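Side-chain contacts in SusD homolog (Bacteroides thetaiotaomicron, PDB 3SGH), which probably binds sugars at the outer membrane, as a SusD-like lipoprotein of the SusD/RagB family: residues G82-S87 / Y111-L116; I123-M128 / W144-D149. All coordinates share one frame; numbering follows the deposited sequence.

Contact 1 (82-87 with 111-116) and contact 2 (123-128 with 144-149) follow each other along the chain, and their centres lie about 12 Å apart, on the same side of the fold's centre. Helix 100-120 connects them. Its Met-113 belongs to contact 1, yet Met-113 CB also sits 3.9 Å from Ile-123 CD1 of contact 2, while the selenium SE of Met-147 packs 3.5 Å from the backbone N of Gln-114. Arg-109, one turn before Met-113, reaches both, through the side chains of Tyr-85 in contact 1 and Tyr-125 in contact 2. Together they form one continuous patch of the alpha-alpha superhelix.

Contact 1 of 2, residues G82-S87 / Y111-L116; sequences GYIYPS and YGMQLL
Ile-84 and Met-113 meet where the end of helix 75-84 packs on the C-terminal half of helix 100-120, two neighbours in the helical array of this SusD-like alpha-alpha superhelix. The tight part is apolar and buried. Met-113, a selenomethionine, bends at chi2 (-61°) and again at chi3 (122°), which brings its terminal methyl CE to 3.9 Å from Ile-84 CG1; the two side chains run alongside each other and point opposite ways. At Gly-112, the residue before Met-113, the helix has no side chain, so Ile-84 CG1 comes to 4.7 Å from Gly-112 CA, and the CA atoms of Ile-84 and Gly-112, 7.3 Å apart, mark the nearest backbone approach. Met-24 and Val-27 also pack on Ile-84.

The other side is looser. Tyr-85, partly exposed, is the first residue to leave helical geometry, just ahead of the cis peptide bond to Pro-86. Its ring reaches across to Met-113, but the touch is light: CE2 stands 4.2 Å from Met-113 CE, which approaches the ring obliquely. The phenol oxygen is held by a hydrogen bond with Arg-109, a polar tie from the residue just past helix 75-84 to helix 100-120 that lies beside the apolar contact. Behind the ring, its own neighbour supports it: Ile-84 CG2 lies 3.6 Å above the plane of Tyr-85, over the ring centre.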
# COMPACT_ATOMS: atom_id res chain seq x y z
N GLY A 82 8.78 8.17 -13.63
CA GLY A 82 8.70 9.57 -14.01
C GLY A 82 8.96 10.53 -12.88
O GLY A 82 9.59 11.60 -13.06
N TYR A 83 8.48 10.20 -11.68
CA TYR A 83 8.70 11.09 -10.55
C TYR A 83 10.15 11.00 -10.01
O TYR A 83 10.73 12.01 -9.63
CB TYR A 83 7.69 10.81 -9.42
CG TYR A 83 6.28 11.22 -9.72
CD1 TYR A 83 5.99 12.45 -10.29
CD2 TYR A 83 5.21 10.40 -9.34
CE1 TYR A 83 4.70 12.82 -10.56
CE2 TYR A 83 3.92 10.77 -9.58
CZ TYR A 83 3.65 11.98 -10.19
OH TYR A 83 2.35 12.35 -10.42
N ILE A 84 10.71 9.79 -9.98
CA ILE A 84 11.98 9.58 -9.31
C ILE A 84 13.16 9.98 -10.19
O ILE A 84 14.14 10.53 -9.69
CB ILE A 84 12.13 8.11 -8.85
CG1 ILE A 84 11.03 7.79 -7.80
CG2 ILE A 84 13.55 7.85 -8.33
CD1 ILE A 84 11.00 8.78 -6.56
N TYR A 85 13.06 9.72 -11.50
CA TYR A 85 14.19 10.00 -12.40
C TYR A 85 13.78 10.97 -13.49
O TYR A 85 12.65 10.87 -13.96
CB TYR A 85 14.68 8.70 -13.04
CG TYR A 85 15.03 7.61 -12.09
CD1 TYR A 85 16.26 7.60 -11.41
CD2 TYR A 85 14.18 6.53 -11.91
CE1 TYR A 85 16.57 6.56 -10.54
CE2 TYR A 85 14.52 5.48 -11.03
CZ TYR A 85 15.71 5.52 -10.37
OH TYR A 85 16.00 4.50 -9.49
N PRO A 86 14.68 11.90 -13.91
CA PRO A 86 16.11 12.00 -13.51
C PRO A 86 16.38 12.77 -12.23
O PRO A 86 17.53 12.95 -11.87
CB PRO A 86 16.75 12.71 -14.74
CG PRO A 86 15.67 13.60 -15.24
CD PRO A 86 14.39 12.79 -15.07
N SER A 87 15.36 13.22 -11.52
CA SER A 87 15.61 14.08 -10.37
C SER A 87 16.56 13.46 -9.36
O SER A 87 17.36 14.18 -8.80
CB SER A 87 14.32 14.51 -9.69
OG SER A 87 13.55 15.26 -10.61
N TYR A 111 11.29 4.83 -1.41
CA TYR A 111 9.81 4.72 -1.21
C TYR A 111 9.12 4.29 -2.51
O TYR A 111 8.28 3.36 -2.56
CB TYR A 111 9.16 6.02 -0.68
CG TYR A 111 7.78 5.71 -0.14
CD1 TYR A 111 6.63 5.73 -0.97
CD2 TYR A 111 7.63 5.31 1.18
CE1 TYR A 111 5.38 5.37 -0.44
CE2 TYR A 111 6.40 4.97 1.70
CZ TYR A 111 5.29 5.01 0.89
OH TYR A 111 4.08 4.62 1.42
N GLY A 112 9.53 4.93 -3.59
CA GLY A 112 8.92 4.71 -4.87
C GLY A 112 9.28 3.36 -5.43
O GLY A 112 8.44 2.68 -6.01
N MSE A 113 10.55 2.99 -5.28
CA MSE A 113 11.03 1.77 -5.87
C MSE A 113 10.66 0.53 -5.05
O MSE A 113 10.55 -0.57 -5.62
CB MSE A 113 12.52 1.84 -6.12
CG MSE A 113 12.85 2.92 -7.21
SE MSE A 113 12.01 2.54 -8.92
CE MSE A 113 11.00 4.14 -9.16
N GLN A 114 10.46 0.66 -3.74
CA GLN A 114 9.97 -0.49 -2.97
C GLN A 114 8.54 -0.82 -3.38
O GLN A 114 8.18 -1.98 -3.45
CB GLN A 114 10.11 -0.29 -1.46
CG GLN A 114 9.33 0.83 -0.80
CD GLN A 114 7.84 0.53 -0.58
OE1 GLN A 114 7.48 -0.60 -0.29
NE2 GLN A 114 6.99 1.56 -0.72
N LEU A 115 7.75 0.21 -3.70
CA LEU A 115 6.45 0.02 -4.28
C LEU A 115 6.54 -0.69 -5.63
O LEU A 115 5.83 -1.67 -5.87
CB LEU A 115 5.69 1.33 -4.43
CG LEU A 115 4.30 1.28 -5.08
CD1 LEU A 115 3.42 0.25 -4.44
CD2 LEU A 115 3.68 2.70 -5.05
N LEU A 116 7.44 -0.24 -6.51
CA LEU A 116 7.50 -0.82 -7.85
C LEU A 116 8.01 -2.27 -7.75
O LEU A 116 7.52 -3.16 -8.45
CB LEU A 116 8.34 0.07 -8.78
CG LEU A 116 8.34 -0.35 -10.26
CD1 LEU A 116 6.89 -0.44 -10.81
CD2 LEU A 116 9.25 0.59 -11.13

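Contact 2 of 2, residues I123-M128 / W144-D149; sequences IPYTQM and WHAMFD
A Met-aromatic contact between Met-147 and Tyr-125 brings the loop that follows helix 100-120 against the side of helix 140-162. Met-147 is a selenomethionine. Its CG does the touching, in a CH-pi contact over one face of the phenol ring, 4.0 Å from the Tyr-125 ring centroid and 22° off the ring normal. The approach is displaced toward the hydroxyl end, where CG comes within 3.7 Å of Tyr-125 CZ. The selenium lies farther off, SE being 5.0 Å from the same centroid in an oblique position. Beyond it the chain turns at chi3 (-68°), carrying Met-147 CE away from the tyrosine to the indole of Trp-144, 3.7 Å above its plane near the rim. One side chain thus packs on two aromatic groups.

Ala-146 is the small residue against which the loop closes. Its CB meets Tyr-125 CD2 at 3.8 Å and Thr-126 CG2 at 3.4 Å, the latter tighter than usual for two carbons. This is the outer margin of the contact: Thr-126 is exposed, whereas Tyr-125 and Met-147 are buried.

No hydrogen bond crosses between the two segments, and the polar ends find partners around them. Tyr-125 OH hydrogen-bonds Asp-150, a residue of the helix just past 144-149, while its ring makes a cation-pi contact with Arg-109. Thr-126 OG1 is hydrogen-bonded to Asp-138 in the loop leading into helix 140-162. Backbone bonding from Met-128 N to Tyr-125 O, 3.3 Å, shapes the loop, so the aromatic ring and the threonine methyl are presented to the helix from a type I beta turn.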
# COMPACT_ATOMS: atom_id res chain seq x y z
N ILE A 123 13.69 -4.89 -10.88
CA ILE A 123 13.74 -3.58 -11.51
C ILE A 123 15.19 -3.19 -11.65
O ILE A 123 16.02 -3.64 -10.89
CB ILE A 123 13.04 -2.51 -10.63
CG1 ILE A 123 13.67 -2.43 -9.23
CG2 ILE A 123 11.47 -2.71 -10.56
CD1 ILE A 123 13.20 -1.24 -8.38
N PRO A 124 15.51 -2.26 -12.56
CA PRO A 124 16.83 -1.65 -12.51
C PRO A 124 16.96 -0.75 -11.29
O PRO A 124 15.99 -0.02 -10.95
CB PRO A 124 16.90 -0.82 -13.81
CG PRO A 124 15.68 -1.11 -14.58
CD PRO A 124 14.67 -1.72 -13.64
N TYR A 125 18.10 -0.78 -10.64
CA TYR A 125 18.32 0.03 -9.45
C TYR A 125 19.82 0.28 -9.27
O TYR A 125 20.28 1.39 -9.58
CB TYR A 125 17.61 -0.60 -8.22
CG TYR A 125 17.66 0.27 -6.97
CD1 TYR A 125 16.66 1.19 -6.71
CD2 TYR A 125 18.73 0.18 -6.09
CE1 TYR A 125 16.70 2.01 -5.58
CE2 TYR A 125 18.78 1.02 -4.94
CZ TYR A 125 17.75 1.94 -4.72
OH TYR A 125 17.78 2.77 -3.64
N THR A 126 20.58 -0.73 -8.87
CA THR A 126 22.01 -0.58 -8.58
C THR A 126 22.82 -0.15 -9.79
O THR A 126 23.79 0.60 -9.65
CB THR A 126 22.62 -1.85 -7.99
OG1 THR A 126 22.52 -2.91 -8.93
CG2 THR A 126 21.90 -2.27 -6.72
N GLN A 127 22.40 -0.61 -10.96
CA GLN A 127 23.16 -0.43 -12.20
C GLN A 127 22.70 0.77 -13.01
O GLN A 127 23.21 1.00 -14.10
CB GLN A 127 23.05 -1.69 -13.07
CG GLN A 127 23.57 -2.95 -12.39
CD GLN A 127 24.96 -2.76 -11.84
OE1 GLN A 127 25.93 -2.67 -12.59
NE2 GLN A 127 25.07 -2.73 -10.52
N MSE A 128 21.74 1.54 -12.51
CA MSE A 128 21.31 2.72 -13.23
C MSE A 128 22.33 3.83 -13.19
O MSE A 128 23.00 4.04 -12.17
CB MSE A 128 20.02 3.21 -12.68
CG MSE A 128 18.96 2.24 -12.94
SE MSE A 128 17.40 2.94 -12.13
CE MSE A 128 16.90 4.23 -13.46
N TRP A 144 16.14 -5.38 -3.06
CA TRP A 144 15.71 -5.20 -1.67
C TRP A 144 16.91 -4.87 -0.78
O TRP A 144 16.86 -3.94 0.02
CB TRP A 144 14.93 -6.42 -1.19
CG TRP A 144 13.48 -6.39 -1.70
CD1 TRP A 144 12.99 -7.04 -2.79
CD2 TRP A 144 12.38 -5.61 -1.18
NE1 TRP A 144 11.68 -6.77 -2.95
CE2 TRP A 144 11.27 -5.88 -2.00
CE3 TRP A 144 12.24 -4.75 -0.10
CZ2 TRP A 144 10.02 -5.32 -1.77
CZ3 TRP A 144 11.00 -4.15 0.12
CH2 TRP A 144 9.91 -4.43 -0.72
N HIS A 145 17.99 -5.63 -0.92
CA HIS A 145 19.20 -5.36 -0.10
C HIS A 145 19.82 -3.99 -0.40
O HIS A 145 20.17 -3.23 0.54
CB HIS A 145 20.23 -6.46 -0.26
CG HIS A 145 19.86 -7.73 0.45
ND1 HIS A 145 20.79 -8.56 1.03
CD2 HIS A 145 18.66 -8.33 0.64
CE1 HIS A 145 20.19 -9.61 1.56
NE2 HIS A 145 18.89 -9.50 1.33
N ALA A 146 19.92 -3.64 -1.69
CA ALA A 146 20.39 -2.32 -2.10
C ALA A 146 19.55 -1.20 -1.52
O ALA A 146 20.12 -0.21 -1.08
CB ALA A 146 20.43 -2.18 -3.63
N MSE A 147 18.22 -1.36 -1.53
CA MSE A 147 17.31 -0.34 -0.99
C MSE A 147 17.48 -0.21 0.52
O MSE A 147 17.49 0.92 1.03
CB MSE A 147 15.84 -0.57 -1.39
CG MSE A 147 15.58 -0.41 -2.84
SE MSE A 147 13.71 -0.49 -3.28
CE MSE A 147 13.50 -2.38 -2.85
N PHE A 148 17.64 -1.32 1.26
CA PHE A 148 17.96 -1.24 2.70
C PHE A 148 19.27 -0.45 2.93
O PHE A 148 19.34 0.40 3.82
CB PHE A 148 18.07 -2.64 3.36
CG PHE A 148 16.73 -3.27 3.72
CD1 PHE A 148 15.98 -2.76 4.76
CD2 PHE A 148 16.24 -4.37 3.01
CE1 PHE A 148 14.78 -3.29 5.12
CE2 PHE A 148 15.03 -4.94 3.38
CZ PHE A 148 14.29 -4.40 4.43
N ASP A 149 20.28 -0.74 2.12
CA ASP A 149 21.55 -0.01 2.21
C ASP A 149 21.39 1.51 2.01
O ASP A 149 21.96 2.30 2.78
CB ASP A 149 22.60 -0.59 1.24
CG ASP A 149 23.00 -2.03 1.59
OD1 ASP A 149 22.74 -2.48 2.73
OD2 ASP A 149 23.56 -2.71 0.70